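Local structure of metallo-beta-lactamase domain-containing protein 1 (Thermotoga maritima, 1ZTC) at residues D174-R179 with V192-F197; K145-P150 with D199-I204; G22-P27 with A32-V37; L161-E164 with R168-I171. The protein belongs to the metallo-beta-lactamase superfamily, carries two nickel ions in this crystal, and is probably a metal-dependent hydrolase, perhaps an endoribonuclease like its MBLAC1 relatives. One frame throughout, in Å; residues are numbered along the deposited sequence.

Contact 1: D174-R179 with V192-F197; sequences DITPNR and VQVKNF. With NI (nickel (II) ion), chain F; NI (nickel (II) ion), chain E.
Val194 reaches across to the loop 174-179 with both methyls. Its CG2 lies 3.8 Å from Ile175 CB, at the root of that side chain, and its CG1 lies 3.8 Å from Thr176 CG2. With CG1 anti to the backbone N (chi1 178°), CG2 turns to the root of Ile175, while CG1 reaches Thr176 and also borders the end of Ile175. One helical turn on comes Phe197, whose CD2 meets Ile175 CD1 at 4.0 Å; the methyl approaches the ring obliquely, and the two side chains cross at about a right angle. Ile175 thus meets the valine chiefly at its base and the phenylalanine at its far end. No hydrogen bond crosses, and the grip is wholly apolar. It falls next to the metal centre: OD2 of Asp174, one residue before Ile175, bridges the two nickel ions, as does water 2. His81, His83, Asp85, His86, His152 and His211 supply the other protein ligands of the pair. Asn178 sits at the N-cap of helix 179-187, and Val194 also leans on Ile185 of that helix. Ile175 and Phe197 both rest on Ser158, so the inward side of helix 192-201 packs on the metal-bearing loop, helix 179-187 and strand 157-163.

Contact 2: K145-P150 with D199-I204; sequences KVFHTP and DRVGRI
Phe147 and Arg200 meet ring edge to guanidinium face. Arg200 NH1 comes to the rim of the ring, near its plane, 3.5 Å from Phe147 CD1, while Phe147 CE1 stands over one face of the guanidinium, 3.8 Å from Arg200 CZ. The two planes are 81° apart, nearly perpendicular, with the charge at the edge of the ring rather than over its pi face. Arg200 gets there fully stretched: CG is anti to the backbone N (chi1 -176°) and the chain runs extended to NE. Farther round the ring, Val201 CG2 lies 4.4 Å from Phe147 CE2, a looser apolar touch. The second shell explains the placing. Glu136 holds Arg200 NH1 in a salt bridge and its backbone O accepts from Lys145 NZ, which probably eases the nearness of the two positive ends. Phe197 packs edge-to-face with Phe147, whose backbone is hydrogen-bonded to Ser158 of the adjacent strand; Val201 rests on Leu160. Gly202, the first residue past the helix, has positive phi, and there the chain leaves the helical course. A helix laid on the outer face of a sheet in this way is one layer of the alpha-beta/beta-alpha sandwich of the metallo-beta-lactamase fold.

Contact 3: G22-P27 with A32-V37; sequences GNVFVP and AHFSTV
The His33 and Phe25 side chains cross at a slant; their ring planes are only 27° apart, but with centroids 5.6 Å from each other there is little stacking. The imidazole instead meets the base of the phenylalanine, His33 CE1 being 3.4 Å from Phe25 CB. At its edge, in plane, sits Asn23 CA, 3.4 Å from His33 ND1, and the Asn23 amide stands almost upright to the imidazole at 83°. The Val24 carbonyl oxygen lies above one face of the same ring. Phe34 is used differently. Its CG takes the position between backbone N and carbonyl carbon (chi1 65°), which folds the ring back over Gly22: Gly22 N sits above the ring centre, and Gly22 CA makes a CH-pi contact at 4.0 Å from the centroid of the Phe34 ring. These side chains flank a continuation of the small antiparallel hairpin of strands 23-26 and 30-31. Ala32 N donates to Val24 O at 2.7 Å, and Gly22 pairs with Phe34 through Gly22 N to Phe34 O at 2.9 Å and a weak return bond. Asn23, Val24 and Phe25 also pair antiparallel with a strand of the second subunit, carrying the sheet across the interface. Val24 CB touches Ala32 CB at 3.7 Å, and both residues pack on a third subunit. Gly22 O accepts a hydrogen bond from ND1 of the nickel ligand His211, a second-shell link to the metal site.

Contact 4: L161-E164 with R168-I171; sequences LDTE and RVLI
Strands 157-163 and 169-171 form a beta hairpin in the five-stranded sheet, and this contact is its closing end. Leu161 and Val169 are an antiparallel hydrogen-bonded pair: Leu161 N to Val169 O is 2.8 Å and Val169 N to Leu161 O is 2.9 Å. Next to them, Asp162 and Arg168 form a non-hydrogen-bonded pair whose side chains lie side by side on the same face. Arg168 grips the carboxylate side-on. Its NE donates to the syn lone pair of Asp162 OD1 at 2.9 Å, almost straight (170°) and in the guanidinium plane; its NH1 reaches Asp162 OD2 at 3.0 Å, more bent and tilted from that plane. A bend at chi3 (-73°) brings the guanidinium back beside its partner. On the other face the Leu161 and Ile171 side chains cross at a slant, with Leu161 CD1 3.8 Å from Ile171 CG1. Leu161 and Ile171 continue onto Leu40 and Val38 of strand 37-42, in the opposing sheet. Thr163 sends OG1 to Gly167 O and Ala166 N in the turn. The chemistry divides by face: hydrocarbon seals the sandwich interior, while a two-point salt bridge fixes the rotation of both charged groups on the outer side and probably lets each neutralise the other.

How the contacts relate
Contacts 1, 2 and 4 are neighbours around the five-stranded sheet, and contact 3 stands apart, about 25 Å from contact 2 between centres. Contacts 1 and 2 share helix 192-201: the inward side of its earlier turns is buried against the metal-bearing loop through hydrocarbon alone, whereas its end, nearer the surface, adds an arginine. Phe197 of contact 1 links it to both contact 2 and contact 4, the latter through Leu170. Contacts 2 and 4 reach adjacent strands, and Ile204 packs on Arg168 and Leu170. Backbone pairing appears only in contacts 3 and 4; the former lies at subunit interfaces, the latter within one chain. Contact 1 supplies a ligand that bridges the nickel ions, whereas contact 3 stays in the second shell.

Contact 1: D174-R179 with V192-F197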
loop_
_atom_site.group_PDB
_atom_site.type_symbol
_atom_site.label_atom_id
_atom_site.label_comp_id
_atom_site.label_asym_id
_atom_site.label_seq_id
_atom_site.Cartn_x
_atom_site.Cartn_y
_atom_site.Cartn_z
ATOM N N ASP A 174 -4.262 1.371 -20.244
ATOM C CA ASP A 174 -2.891 1.190 -19.807
ATOM C C ASP A 174 -1.824 1.493 -20.833
ATOM O O ASP A 174 -0.650 1.274 -20.565
ATOM C CB ASP A 174 -2.722 -0.225 -19.295
ATOM C CG ASP A 174 -3.020 -0.340 -17.810
ATOM O OD1 ASP A 174 -3.095 0.656 -17.094
ATOM O OD2 ASP A 174 -3.115 -1.451 -17.339
ATOM N N ILE A 175 -2.211 1.996 -22.003
ATOM C CA ILE A 175 -1.211 2.525 -22.913
ATOM C C ILE A 175 -0.533 3.775 -22.302
ATOM O O ILE A 175 0.582 4.096 -22.673
ATOM C CB ILE A 175 -1.800 2.849 -24.304
ATOM C CG1 ILE A 175 -2.897 3.902 -24.182
ATOM C CG2 ILE A 175 -2.310 1.563 -24.964
ATOM C CD1 ILE A 175 -3.439 4.378 -25.510
ATOM N N THR A 176 -1.241 4.495 -21.424
ATOM C CA THR A 176 -0.679 5.597 -20.645
ATOM C C THR A 176 -1.225 5.445 -19.211
ATOM O O THR A 176 -2.286 5.953 -18.880
ATOM C CB THR A 176 -1.113 6.984 -21.156
ATOM O OG1 THR A 176 -2.539 7.007 -21.293
ATOM C CG2 THR A 176 -0.449 7.342 -22.464
ATOM N N PRO A 177 -0.522 4.696 -18.380
ATOM C CA PRO A 177 -1.096 4.344 -17.068
ATOM C C PRO A 177 -1.283 5.514 -16.108
ATOM O O PRO A 177 -2.196 5.486 -15.265
ATOM C CB PRO A 177 -0.125 3.289 -16.523
ATOM C CG PRO A 177 1.062 3.385 -17.318
ATOM C CD PRO A 177 0.737 3.995 -18.650
ATOM N N ASN A 178 -0.450 6.545 -16.265
ATOM C CA ASN A 178 -0.471 7.672 -15.383
ATOM C C ASN A 178 0.052 8.928 -16.072
ATOM O O ASN A 178 0.429 8.899 -17.228
ATOM C CB ASN A 178 0.325 7.356 -14.106
ATOM C CG ASN A 178 1.747 6.925 -14.399
ATOM O OD1 ASN A 178 2.390 7.450 -15.293
ATOM N ND2 ASN A 178 2.228 5.943 -13.660
ATOM N N ARG A 179 0.033 10.034 -15.354
ATOM C CA ARG A 179 0.450 11.334 -15.904
ATOM C C ARG A 179 1.883 11.340 -16.399
ATOM O O ARG A 179 2.191 11.909 -17.450
ATOM C CB ARG A 179 0.295 12.417 -14.830
ATOM C CG ARG A 179 -1.165 12.645 -14.421
ATOM C CD ARG A 179 -1.287 13.435 -13.103
ATOM N NE ARG A 179 -2.681 13.812 -12.893
ATOM C CZ ARG A 179 -3.069 14.819 -12.111
ATOM N NH1 ARG A 179 -2.170 15.525 -11.449
ATOM N NH2 ARG A 179 -4.362 15.130 -11.990
ATOM N N VAL A 192 5.913 5.759 -29.872
ATOM C CA VAL A 192 5.540 6.405 -31.102
ATOM C C VAL A 192 4.093 6.067 -31.472
ATOM O O VAL A 192 3.360 6.930 -31.939
ATOM C CB VAL A 192 6.474 6.038 -32.273
ATOM C CG1 VAL A 192 6.038 6.761 -33.542
ATOM C CG2 VAL A 192 7.921 6.410 -31.942
ATOM N N GLN A 193 3.675 4.834 -31.217
ATOM C CA GLN A 193 2.315 4.407 -31.533
ATOM C C GLN A 193 1.283 5.132 -30.701
ATOM O O GLN A 193 0.237 5.555 -31.196
ATOM C CB GLN A 193 2.157 2.909 -31.315
ATOM C CG GLN A 193 3.001 2.036 -32.278
ATOM C CD GLN A 193 4.397 1.696 -31.740
ATOM O OE1 GLN A 193 4.919 2.317 -30.810
ATOM N NE2 GLN A 193 5.002 0.704 -32.346
ATOM N N VAL A 194 1.574 5.289 -29.417
ATOM C CA VAL A 194 0.668 6.005 -28.528
ATOM C C VAL A 194 0.620 7.487 -28.918
ATOM O O VAL A 194 -0.447 8.092 -28.968
ATOM C CB VAL A 194 1.009 5.781 -27.004
ATOM C CG1 VAL A 194 0.080 6.567 -26.143
ATOM C CG2 VAL A 194 0.860 4.327 -26.643
ATOM N N LYS A 195 1.777 8.068 -29.213
ATOM C CA LYS A 195 1.835 9.420 -29.632
ATOM C C LYS A 195 1.015 9.628 -30.910
ATOM O O LYS A 195 0.246 10.568 -30.984
ATOM C CB LYS A 195 3.289 9.838 -29.852
ATOM C CG LYS A 195 3.474 11.342 -30.089
ATOM C CD LYS A 195 3.876 11.674 -31.487
ATOM C CE LYS A 195 3.988 13.208 -31.693
ATOM N NZ LYS A 195 3.955 13.513 -33.142
ATOM N N ASN A 196 1.155 8.742 -31.905
ATOM C CA ASN A 196 0.357 8.857 -33.129
ATOM C C ASN A 196 -1.139 8.702 -32.841
ATOM O O ASN A 196 -1.971 9.348 -33.479
ATOM C CB ASN A 196 0.790 7.850 -34.199
ATOM C CG ASN A 196 2.197 8.115 -34.723
ATOM O OD1 ASN A 196 2.693 9.241 -34.668
ATOM N ND2 ASN A 196 2.843 7.070 -35.229
ATOM N N PHE A 197 -1.481 7.840 -31.897
ATOM C CA PHE A 197 -2.868 7.670 -31.512
ATOM C C PHE A 197 -3.453 8.949 -30.915
ATOM O O PHE A 197 -4.543 9.373 -31.261
ATOM C CB PHE A 197 -3.022 6.507 -30.538
ATOM C CG PHE A 197 -4.436 6.351 -30.017
ATOM C CD1 PHE A 197 -5.477 6.061 -30.888
ATOM C CD2 PHE A 197 -4.721 6.536 -28.667
ATOM C CE1 PHE A 197 -6.786 5.952 -30.419
ATOM C CE2 PHE A 197 -6.023 6.429 -28.187
ATOM C CZ PHE A 197 -7.056 6.130 -29.073
HETATM NI NI NI F . -2.813 -3.737 -17.769
HETATM NI NI NI E . -3.678 -1.403 -15.225
HETATM O O HOH W 1 -1.478 -2.405 -14.303
HETATM O O HOH W 2 -3.421 -3.841 -15.669
HETATM O O HOH W 3 -0.845 -3.612 -16.351
#

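Contact 2: K145-P150 with D199-I204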
loop_
_atom_site.group_PDB
_atom_site.type_symbol
_atom_site.label_atom_id
_atom_site.label_comp_id
_atom_site.label_asym_id
_atom_site.label_seq_id
_atom_site.Cartn_x
_atom_site.Cartn_y
_atom_site.Cartn_z
ATOM N N LYS A 145 -16.838 6.098 -28.723
ATOM C CA LYS A 145 -16.035 5.586 -29.821
ATOM C C LYS A 145 -14.944 4.659 -29.288
ATOM O O LYS A 145 -14.207 5.020 -28.384
ATOM C CB LYS A 145 -15.426 6.733 -30.613
ATOM C CG LYS A 145 -14.448 6.292 -31.710
ATOM C CD LYS A 145 -15.121 5.608 -32.879
ATOM C CE LYS A 145 -14.124 5.453 -34.017
ATOM N NZ LYS A 145 -14.759 5.077 -35.303
ATOM N N VAL A 146 -14.862 3.474 -29.895
ATOM C CA VAL A 146 -13.926 2.415 -29.496
ATOM C C VAL A 146 -12.711 2.394 -30.400
ATOM O O VAL A 146 -12.836 2.354 -31.613
ATOM C CB VAL A 146 -14.600 1.019 -29.592
ATOM C CG1 VAL A 146 -13.663 -0.063 -29.113
ATOM C CG2 VAL A 146 -15.888 0.995 -28.784
ATOM N N PHE A 147 -11.535 2.366 -29.796
ATOM C CA PHE A 147 -10.285 2.322 -30.541
ATOM C C PHE A 147 -9.487 1.122 -30.078
ATOM O O PHE A 147 -9.303 0.912 -28.870
ATOM C CB PHE A 147 -9.464 3.586 -30.282
ATOM C CG PHE A 147 -10.076 4.831 -30.835
ATOM C CD1 PHE A 147 -10.029 5.107 -32.193
ATOM C CD2 PHE A 147 -10.682 5.740 -29.999
ATOM C CE1 PHE A 147 -10.600 6.276 -32.699
ATOM C CE2 PHE A 147 -11.255 6.908 -30.500
ATOM C CZ PHE A 147 -11.208 7.173 -31.831
ATOM N N HIS A 148 -9.004 0.345 -31.030
ATOM C CA HIS A 148 -8.064 -0.759 -30.724
ATOM C C HIS A 148 -6.679 -0.174 -30.543
ATOM O O HIS A 148 -6.110 0.397 -31.474
ATOM C CB HIS A 148 -8.031 -1.801 -31.843
ATOM C CG HIS A 148 -7.334 -3.082 -31.459
ATOM N ND1 HIS A 148 -6.874 -3.990 -32.389
ATOM C CD2 HIS A 148 -7.059 -3.620 -30.246
ATOM C CE1 HIS A 148 -6.345 -5.030 -31.769
ATOM N NE2 HIS A 148 -6.433 -4.827 -30.464
ATOM N N THR A 149 -6.145 -0.304 -29.340
ATOM C CA THR A 149 -4.895 0.329 -28.984
ATOM C C THR A 149 -3.971 -0.718 -28.352
ATOM O O THR A 149 -3.709 -0.665 -27.150
ATOM C CB THR A 149 -5.141 1.517 -28.036
ATOM O OG1 THR A 149 -5.954 1.102 -26.929
ATOM C CG2 THR A 149 -5.879 2.648 -28.747
ATOM N N PRO A 150 -3.483 -1.659 -29.160
ATOM C CA PRO A 150 -2.771 -2.841 -28.622
ATOM C C PRO A 150 -1.300 -2.593 -28.223
ATOM O O PRO A 150 -0.426 -3.317 -28.616
ATOM C CB PRO A 150 -2.884 -3.860 -29.769
ATOM C CG PRO A 150 -2.912 -2.992 -31.008
ATOM C CD PRO A 150 -3.616 -1.716 -30.630
ATOM N N ASP A 199 -2.448 11.929 -31.445
ATOM C CA ASP A 199 -2.565 12.866 -32.554
ATOM C C ASP A 199 -3.837 12.622 -33.366
ATOM O O ASP A 199 -4.494 13.566 -33.803
ATOM C CB ASP A 199 -1.375 12.794 -33.541
ATOM C CG ASP A 199 -0.095 13.395 -32.987
ATOM O OD1 ASP A 199 -0.158 14.185 -32.018
ATOM O OD2 ASP A 199 0.988 13.072 -33.538
ATOM N N ARG A 200 -4.157 11.353 -33.593
ATOM C CA ARG A 200 -5.343 10.988 -34.333
ATOM C C ARG A 200 -6.620 11.415 -33.606
ATOM O O ARG A 200 -7.556 11.929 -34.221
ATOM C CB ARG A 200 -5.383 9.480 -34.553
ATOM C CG ARG A 200 -6.542 9.050 -35.390
ATOM C CD ARG A 200 -6.766 7.552 -35.383
ATOM N NE ARG A 200 -8.029 7.263 -36.057
ATOM C CZ ARG A 200 -8.736 6.130 -35.978
ATOM N NH1 ARG A 200 -8.332 5.084 -35.244
ATOM N NH2 ARG A 200 -9.878 6.058 -36.635
ATOM N N VAL A 201 -6.651 11.213 -32.298
ATOM C CA VAL A 201 -7.791 11.589 -31.480
ATOM C C VAL A 201 -8.012 13.104 -31.501
ATOM O O VAL A 201 -9.133 13.560 -31.556
ATOM C CB VAL A 201 -7.628 11.040 -30.051
ATOM C CG1 VAL A 201 -8.633 11.664 -29.075
ATOM C CG2 VAL A 201 -7.777 9.533 -30.085
ATOM N N GLY A 202 -6.933 13.867 -31.470
ATOM C CA GLY A 202 -7.017 15.310 -31.560
ATOM C C GLY A 202 -7.449 15.964 -30.252
ATOM O O GLY A 202 -7.244 15.416 -29.177
ATOM N N ARG A 203 -8.089 17.127 -30.367
ATOM C CA ARG A 203 -8.382 17.987 -29.209
ATOM C C ARG A 203 -9.435 17.330 -28.327
ATOM O O ARG A 203 -10.484 16.931 -28.811
ATOM C CB ARG A 203 -8.830 19.377 -29.673
ATOM C CG ARG A 203 -8.915 20.461 -28.576
ATOM C CD ARG A 203 -10.235 21.222 -28.676
ATOM N NE ARG A 203 -11.314 20.314 -28.312
ATOM C CZ ARG A 203 -11.728 20.079 -27.068
ATOM N NH1 ARG A 203 -11.225 20.754 -26.042
ATOM N NH2 ARG A 203 -12.670 19.179 -26.861
ATOM N N ILE A 204 -9.095 17.168 -27.047
ATOM C CA ILE A 204 -10.014 16.641 -26.047
ATOM C C ILE A 204 -9.970 17.500 -24.786
ATOM O O ILE A 204 -9.049 18.274 -24.582
ATOM C CB ILE A 204 -9.696 15.192 -25.689
ATOM C CG1 ILE A 204 -8.298 15.078 -25.083
ATOM C CG2 ILE A 204 -9.840 14.289 -26.915
ATOM C CD1 ILE A 204 -7.942 13.660 -24.677
#

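Contact 3: G22-P27 with A32-V37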
loop_
_atom_site.group_PDB
_atom_site.type_symbol
_atom_site.label_atom_id
_atom_site.label_comp_id
_atom_site.label_asym_id
_atom_site.label_seq_id
_atom_site.Cartn_x
_atom_site.Cartn_y
_atom_site.Cartn_z
ATOM N N GLY A 22 -4.731 3.507 -8.950
ATOM C CA GLY A 22 -3.392 3.612 -8.421
ATOM C C GLY A 22 -2.677 2.295 -8.476
ATOM O O GLY A 22 -3.097 1.363 -9.167
ATOM N N ASN A 23 -1.605 2.212 -7.710
ATOM C CA ASN A 23 -0.736 1.042 -7.701
ATOM C C ASN A 23 -0.363 0.681 -6.296
ATOM O O ASN A 23 0.032 1.535 -5.532
ATOM C CB ASN A 23 0.581 1.321 -8.409
ATOM C CG ASN A 23 0.391 2.053 -9.683
ATOM O OD1 ASN A 23 -0.063 1.475 -10.674
ATOM N ND2 ASN A 23 0.705 3.351 -9.668
ATOM N N VAL A 24 -0.406 -0.596 -6.000
ATOM C CA VAL A 24 0.129 -1.100 -4.771
ATOM C C VAL A 24 0.784 -2.419 -5.097
ATOM O O VAL A 24 0.106 -3.393 -5.420
ATOM C CB VAL A 24 -0.952 -1.297 -3.713
ATOM C CG1 VAL A 24 -0.305 -1.460 -2.336
ATOM C CG2 VAL A 24 -1.900 -0.083 -3.703
ATOM N N PHE A 25 2.113 -2.440 -5.033
ATOM C CA PHE A 25 2.873 -3.563 -5.525
ATOM C C PHE A 25 4.175 -3.662 -4.824
ATOM O O PHE A 25 4.965 -2.708 -4.821
ATOM C CB PHE A 25 3.117 -3.397 -7.020
ATOM C CG PHE A 25 3.984 -4.469 -7.602
ATOM C CD1 PHE A 25 3.555 -5.797 -7.612
ATOM C CD2 PHE A 25 5.208 -4.160 -8.163
ATOM C CE1 PHE A 25 4.334 -6.784 -8.180
ATOM C CE2 PHE A 25 6.020 -5.152 -8.697
ATOM C CZ PHE A 25 5.580 -6.463 -8.716
ATOM N N VAL A 26 4.382 -4.813 -4.178
ATOM C CA VAL A 26 5.611 -5.169 -3.557
ATOM C C VAL A 26 5.963 -6.528 -4.158
ATOM O O VAL A 26 5.215 -7.497 -3.925
ATOM C CB VAL A 26 5.476 -5.331 -2.049
ATOM C CG1 VAL A 26 6.755 -5.875 -1.438
ATOM C CG2 VAL A 26 5.086 -4.002 -1.354
ATOM N N PRO A 27 7.057 -6.596 -4.971
ATOM C CA PRO A 27 7.420 -7.865 -5.620
ATOM C C PRO A 27 7.416 -9.031 -4.652
ATOM O O PRO A 27 8.073 -8.971 -3.620
ATOM C CB PRO A 27 8.824 -7.583 -6.151
ATOM C CG PRO A 27 8.736 -6.144 -6.554
ATOM C CD PRO A 27 7.962 -5.516 -5.399
ATOM N N ALA A 32 -1.883 -5.212 -5.293
ATOM C CA ALA A 32 -3.174 -4.605 -5.101
ATOM C C ALA A 32 -3.376 -3.419 -6.046
ATOM O O ALA A 32 -4.045 -2.448 -5.688
ATOM C CB ALA A 32 -3.323 -4.187 -3.617
ATOM N N HIS A 33 -2.853 -3.529 -7.266
ATOM C CA HIS A 33 -3.154 -2.563 -8.295
ATOM C C HIS A 33 -4.663 -2.434 -8.452
ATOM O O HIS A 33 -5.377 -3.403 -8.289
ATOM C CB HIS A 33 -2.584 -2.993 -9.630
ATOM C CG HIS A 33 -1.095 -3.011 -9.686
ATOM N ND1 HIS A 33 -0.319 -1.965 -9.232
ATOM C CD2 HIS A 33 -0.234 -3.960 -10.136
ATOM C CE1 HIS A 33 0.955 -2.252 -9.439
ATOM N NE2 HIS A 33 1.035 -3.460 -9.980
ATOM N N PHE A 34 -5.130 -1.225 -8.757
ATOM C CA PHE A 34 -6.529 -0.977 -8.885
ATOM C C PHE A 34 -6.741 0.120 -9.939
ATOM O O PHE A 34 -6.111 1.195 -9.903
ATOM C CB PHE A 34 -7.176 -0.657 -7.541
ATOM C CG PHE A 34 -6.708 0.608 -6.910
ATOM C CD1 PHE A 34 -5.478 0.670 -6.286
ATOM C CD2 PHE A 34 -7.496 1.764 -6.950
ATOM C CE1 PHE A 34 -5.028 1.860 -5.677
ATOM C CE2 PHE A 34 -7.050 2.925 -6.348
ATOM C CZ PHE A 34 -5.812 2.974 -5.726
ATOM N N SER A 35 -7.634 -0.163 -10.879
ATOM C CA SER A 35 -7.892 0.791 -11.935
ATOM C C SER A 35 -8.894 1.865 -11.513
ATOM O O SER A 35 -9.716 1.694 -10.612
ATOM C CB SER A 35 -8.356 0.099 -13.237
ATOM O OG SER A 35 -9.707 -0.318 -13.176
ATOM N N THR A 36 -8.789 2.980 -12.212
ATOM C CA THR A 36 -9.856 3.950 -12.320
ATOM C C THR A 36 -11.150 3.250 -12.738
ATOM O O THR A 36 -11.136 2.308 -13.550
ATOM C CB THR A 36 -9.452 4.975 -13.364
ATOM O OG1 THR A 36 -8.297 5.667 -12.877
ATOM C CG2 THR A 36 -10.586 5.982 -13.641
ATOM N N VAL A 37 -12.260 3.712 -12.176
ATOM C CA VAL A 37 -13.595 3.209 -12.507
ATOM C C VAL A 37 -14.455 4.404 -12.960
ATOM O O VAL A 37 -14.629 5.385 -12.249
ATOM C CB VAL A 37 -14.300 2.527 -11.323
ATOM C CG1 VAL A 37 -15.711 2.006 -11.732
ATOM C CG2 VAL A 37 -13.454 1.410 -10.789
#

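Contact 4: L161-E164 with R168-I171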
loop_
_atom_site.group_PDB
_atom_site.type_symbol
_atom_site.label_atom_id
_atom_site.label_comp_id
_atom_site.label_asym_id
_atom_site.label_seq_id
_atom_site.Cartn_x
_atom_site.Cartn_y
_atom_site.Cartn_z
ATOM N N LEU A 161 -15.261 9.521 -25.308
ATOM C CA LEU A 161 -16.606 9.750 -24.820
ATOM C C LEU A 161 -17.018 11.197 -25.126
ATOM O O LEU A 161 -16.261 12.121 -24.855
ATOM C CB LEU A 161 -16.651 9.527 -23.309
ATOM C CG LEU A 161 -15.891 8.335 -22.690
ATOM C CD1 LEU A 161 -16.082 8.361 -21.185
ATOM C CD2 LEU A 161 -16.389 7.038 -23.271
ATOM N N ASP A 162 -18.216 11.380 -25.637
ATOM C CA ASP A 162 -18.774 12.726 -25.748
ATOM C C ASP A 162 -19.792 12.935 -24.633
ATOM O O ASP A 162 -20.915 12.444 -24.684
ATOM C CB ASP A 162 -19.275 13.051 -27.137
ATOM C CG ASP A 162 -18.088 13.364 -28.113
ATOM O OD1 ASP A 162 -17.213 14.217 -27.804
ATOM O OD2 ASP A 162 -18.024 12.713 -29.168
ATOM N N THR A 163 -19.326 13.618 -23.592
ATOM C CA THR A 163 -20.090 13.823 -22.370
ATOM C C THR A 163 -20.600 15.254 -22.278
ATOM O O THR A 163 -20.024 16.198 -22.840
ATOM C CB THR A 163 -19.268 13.500 -21.097
ATOM O OG1 THR A 163 -18.382 14.589 -20.790
ATOM C CG2 THR A 163 -18.450 12.204 -21.268
ATOM N N GLU A 164 -21.722 15.406 -21.583
ATOM C CA GLU A 164 -22.331 16.710 -21.366
ATOM C C GLU A 164 -21.598 17.514 -20.298
ATOM O O GLU A 164 -21.507 18.740 -20.384
ATOM C CB GLU A 164 -23.781 16.505 -20.920
ATOM C CG GLU A 164 -24.612 17.769 -20.854
ATOM C CD GLU A 164 -25.933 17.595 -20.077
ATOM O OE1 GLU A 164 -25.980 16.731 -19.149
ATOM O OE2 GLU A 164 -26.918 18.326 -20.407
ATOM N N ARG A 168 -15.258 16.196 -24.144
ATOM C CA ARG A 168 -14.723 15.061 -24.881
ATOM C C ARG A 168 -13.624 14.444 -24.027
ATOM O O ARG A 168 -12.630 15.092 -23.714
ATOM C CB ARG A 168 -14.223 15.461 -26.288
ATOM C CG ARG A 168 -13.508 14.319 -26.987
ATOM C CD ARG A 168 -13.346 14.492 -28.485
ATOM N NE ARG A 168 -14.615 14.308 -29.170
ATOM C CZ ARG A 168 -14.754 14.114 -30.472
ATOM N NH1 ARG A 168 -15.972 13.956 -30.977
ATOM N NH2 ARG A 168 -13.706 14.099 -31.277
ATOM N N VAL A 169 -13.853 13.200 -23.626
ATOM C CA VAL A 169 -13.013 12.517 -22.627
ATOM C C VAL A 169 -12.413 11.271 -23.241
ATOM O O VAL A 169 -13.123 10.463 -23.842
ATOM C CB VAL A 169 -13.837 12.134 -21.364
ATOM C CG1 VAL A 169 -12.969 11.462 -20.322
ATOM C CG2 VAL A 169 -14.508 13.363 -20.764
ATOM N N LEU A 170 -11.103 11.118 -23.083
ATOM C CA LEU A 170 -10.418 9.901 -23.514
ATOM C C LEU A 170 -10.070 9.025 -22.308
ATOM O O LEU A 170 -9.276 9.429 -21.441
ATOM C CB LEU A 170 -9.139 10.220 -24.292
ATOM C CG LEU A 170 -8.366 9.003 -24.849
ATOM C CD1 LEU A 170 -9.217 8.184 -25.782
ATOM C CD2 LEU A 170 -7.101 9.407 -25.529
ATOM N N ILE A 171 -10.684 7.844 -22.268
ATOM C CA ILE A 171 -10.319 6.781 -21.332
ATOM C C ILE A 171 -9.153 6.010 -21.988
ATOM O O ILE A 171 -9.329 5.268 -22.938
ATOM C CB ILE A 171 -11.484 5.815 -21.084
ATOM C CG1 ILE A 171 -12.796 6.559 -20.762
ATOM C CG2 ILE A 171 -11.091 4.774 -19.982
ATOM C CD1 ILE A 171 -12.711 7.522 -19.640
#